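Long-range contact in gene 12 protein (Mycobacterium phage D29, PDB 3HC7), which hydrolyses the ester link between mycolic acids and arabinogalactan in the mycobacterial cell wall, helping the phage to lyse its host: residues N118-K123 / G142-R147. Numbering follows the deposited sequence.
Sequences NPMRQK and GILEDR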
loop_
_atom_site.group_PDB
_atom_site.type_symbol
_atom_site.label_atom_id
_atom_site.label_comp_id
_atom_site.label_asym_id
_atom_site.label_seq_id
_atom_site.Cartn_x
_atom_site.Cartn_y
_atom_site.Cartn_z
ATOM N N ASN A 118 4.656 0.119 -2.914
ATOM C CA ASN A 118 3.753 -0.972 -2.529
ATOM C C ASN A 118 4.409 -2.198 -1.855
ATOM O O ASN A 118 5.100 -2.986 -2.507
ATOM C CB ASN A 118 2.980 -1.418 -3.786
ATOM C CG ASN A 118 1.899 -2.431 -3.486
ATOM O OD1 ASN A 118 1.570 -2.676 -2.330
ATOM N ND2 ASN A 118 1.338 -3.028 -4.533
ATOM N N PRO A 119 4.171 -2.381 -0.544
ATOM C CA PRO A 119 4.745 -3.546 0.144
ATOM C C PRO A 119 4.191 -4.880 -0.356
ATOM O O PRO A 119 4.750 -5.924 -0.026
ATOM C CB PRO A 119 4.358 -3.319 1.607
ATOM C CG PRO A 119 4.148 -1.843 1.718
ATOM C CD PRO A 119 3.544 -1.441 0.398
ATOM N N MET A 120 3.114 -4.850 -1.137
ATOM C CA MET A 120 2.574 -6.066 -1.734
ATOM C C MET A 120 2.865 -6.110 -3.220
ATOM O O MET A 120 2.225 -6.865 -3.954
ATOM C CB MET A 120 1.050 -6.131 -1.575
ATOM C CG MET A 120 0.541 -6.415 -0.178
ATOM S SD MET A 120 -1.271 -6.313 -0.146
ATOM C CE MET A 120 -1.728 -7.751 -1.115
ATOM N N ARG A 121 3.795 -5.289 -3.686
ATOM C CA ARG A 121 4.033 -5.216 -5.124
ATOM C C ARG A 121 4.410 -6.577 -5.716
ATOM O O ARG A 121 5.312 -7.253 -5.224
ATOM C CB ARG A 121 5.094 -4.172 -5.463
ATOM C CG ARG A 121 5.271 -3.968 -6.957
ATOM C CD ARG A 121 6.252 -2.854 -7.261
ATOM N NE ARG A 121 7.620 -3.220 -6.898
ATOM C CZ ARG A 121 8.416 -3.975 -7.651
ATOM N NH1 ARG A 121 7.985 -4.457 -8.811
ATOM N NH2 ARG A 121 9.642 -4.252 -7.243
ATOM N N GLN A 122 3.699 -6.967 -6.771
ATOM C CA GLN A 122 3.926 -8.237 -7.454
ATOM C C GLN A 122 5.353 -8.300 -7.989
ATOM O O GLN A 122 5.936 -7.269 -8.334
ATOM C CB GLN A 122 2.915 -8.394 -8.600
ATOM C CG GLN A 122 3.243 -9.483 -9.616
ATOM C CD GLN A 122 2.168 -9.630 -10.679
ATOM O OE1 GLN A 122 0.980 -9.459 -10.404
ATOM N NE2 GLN A 122 2.580 -9.950 -11.900
ATOM N N LYS A 123 5.915 -9.504 -8.059
ATOM C CA LYS A 123 7.301 -9.662 -8.491
ATOM C C LYS A 123 7.507 -9.194 -9.935
ATOM O O LYS A 123 6.807 -9.638 -10.847
ATOM C CB LYS A 123 7.750 -11.119 -8.351
ATOM C CG LYS A 123 9.266 -11.287 -8.329
ATOM C CD LYS A 123 9.710 -12.546 -9.061
ATOM C CE LYS A 123 8.982 -13.789 -8.569
ATOM N NZ LYS A 123 9.392 -14.999 -9.347
ATOM N N GLY A 142 7.533 -6.843 -3.538
ATOM C CA GLY A 142 7.132 -6.329 -2.248
ATOM C C GLY A 142 7.665 -7.218 -1.142
ATOM O O GLY A 142 7.753 -8.440 -1.282
ATOM N N ILE A 143 8.025 -6.605 -0.025
ATOM C CA ILE A 143 8.504 -7.364 1.117
ATOM C C ILE A 143 7.476 -8.374 1.661
ATOM O O ILE A 143 7.847 -9.485 2.061
ATOM C CB ILE A 143 8.948 -6.414 2.235
ATOM C CG1 ILE A 143 9.642 -7.195 3.346
ATOM C CG2 ILE A 143 7.757 -5.605 2.738
ATOM C CD1 ILE A 143 10.210 -6.324 4.445
ATOM N N LEU A 144 6.195 -8.002 1.679
ATOM C CA LEU A 144 5.159 -8.833 2.318
ATOM C C LEU A 144 4.946 -10.170 1.610
ATOM O O LEU A 144 4.934 -10.224 0.392
ATOM C CB LEU A 144 3.831 -8.083 2.392
ATOM C CG LEU A 144 3.753 -6.877 3.326
ATOM C CD1 LEU A 144 2.431 -6.164 3.133
ATOM C CD2 LEU A 144 3.917 -7.295 4.786
ATOM N N GLU A 145 4.766 -11.242 2.379
ATOM C CA GLU A 145 4.585 -12.585 1.815
ATOM C C GLU A 145 3.222 -12.751 1.136
ATOM O O GLU A 145 3.065 -13.551 0.221
ATOM C CB GLU A 145 4.754 -13.654 2.901
ATOM C CG GLU A 145 6.129 -13.695 3.553
ATOM C CD GLU A 145 6.090 -14.262 4.968
ATOM O OE1 GLU A 145 5.316 -13.737 5.800
ATOM O OE2 GLU A 145 6.837 -15.227 5.254
ATOM N N ASP A 146 2.235 -12.007 1.618
ATOM C CA ASP A 146 0.920 -11.942 0.997
ATOM C C ASP A 146 0.937 -10.795 -0.014
ATOM O O ASP A 146 0.529 -9.680 0.293
ATOM C CB ASP A 146 -0.135 -11.680 2.077
ATOM C CG ASP A 146 -1.553 -11.707 1.539
ATOM O OD1 ASP A 146 -1.839 -12.505 0.621
ATOM O OD2 ASP A 146 -2.394 -10.947 2.063
ATOM N N ARG A 147 1.438 -11.063 -1.208
ATOM C CA ARG A 147 1.610 -10.012 -2.202
ATOM C C ARG A 147 0.760 -10.291 -3.438
ATOM O O ARG A 147 0.205 -11.387 -3.602
ATOM C CB ARG A 147 3.089 -9.862 -2.588
ATOM C CG ARG A 147 3.678 -11.083 -3.286
ATOM C CD ARG A 147 5.112 -10.838 -3.760
ATOM N NE ARG A 147 6.027 -10.574 -2.647
ATOM C CZ ARG A 147 6.626 -11.523 -1.932
ATOM N NH1 ARG A 147 6.408 -12.800 -2.223
ATOM N NH2 ARG A 147 7.443 -11.201 -0.927
#
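The carbonyl of P119 is the bump that fits the hollow of the segment 142-147, a hooked loop whose concave side is lined by G142 and L144. P119 O lies 3.3 Å from G142 CA, in a C-H...O contact, and accepts a hydrogen bond from L144 N (3.1 Å), the donor lying almost in line with C=O. The bare alpha carbon of G142 thus rests directly against this oxygen. Two residues further along, R121 O accepts from G142 N at 2.8 Å, on a lone pair in the carbonyl plane.

L144 points into the contact, and its CD1 lodges in the notch between P119 CB and M120 CG, 3.8 Å from each. M120, with CG anti to its carbonyl carbon (chi1 -72°), lies across L144, then bends at chi3 (69°), so that D146 O sits in the crook of the chain, 3.3 Å from both M120 CG and M120 CE. R147 CB rests on M120 O (3.4 Å). From there its chain folds back, turning at chi3 (63°), and NE and NH2 both grip G142 O side-on, which ties the two ends of 142-147 together.

The segment 118-123 is itself held in shape by a type I turn from N118 to R121, with N118 OD1 accepting from M120 N in an Asx turn. Helix 179-189 adds M188 against P119 and L144, while K93 and Q90 of helix 83-96 hold the D146 carboxylate. The pair thus joins the loop after the C-terminal end of strand 110-116 to the one after strand 140-141 in an alpha/beta-hydrolase fold, with the side chain of P119 about 6 Å from that of the active-site S82.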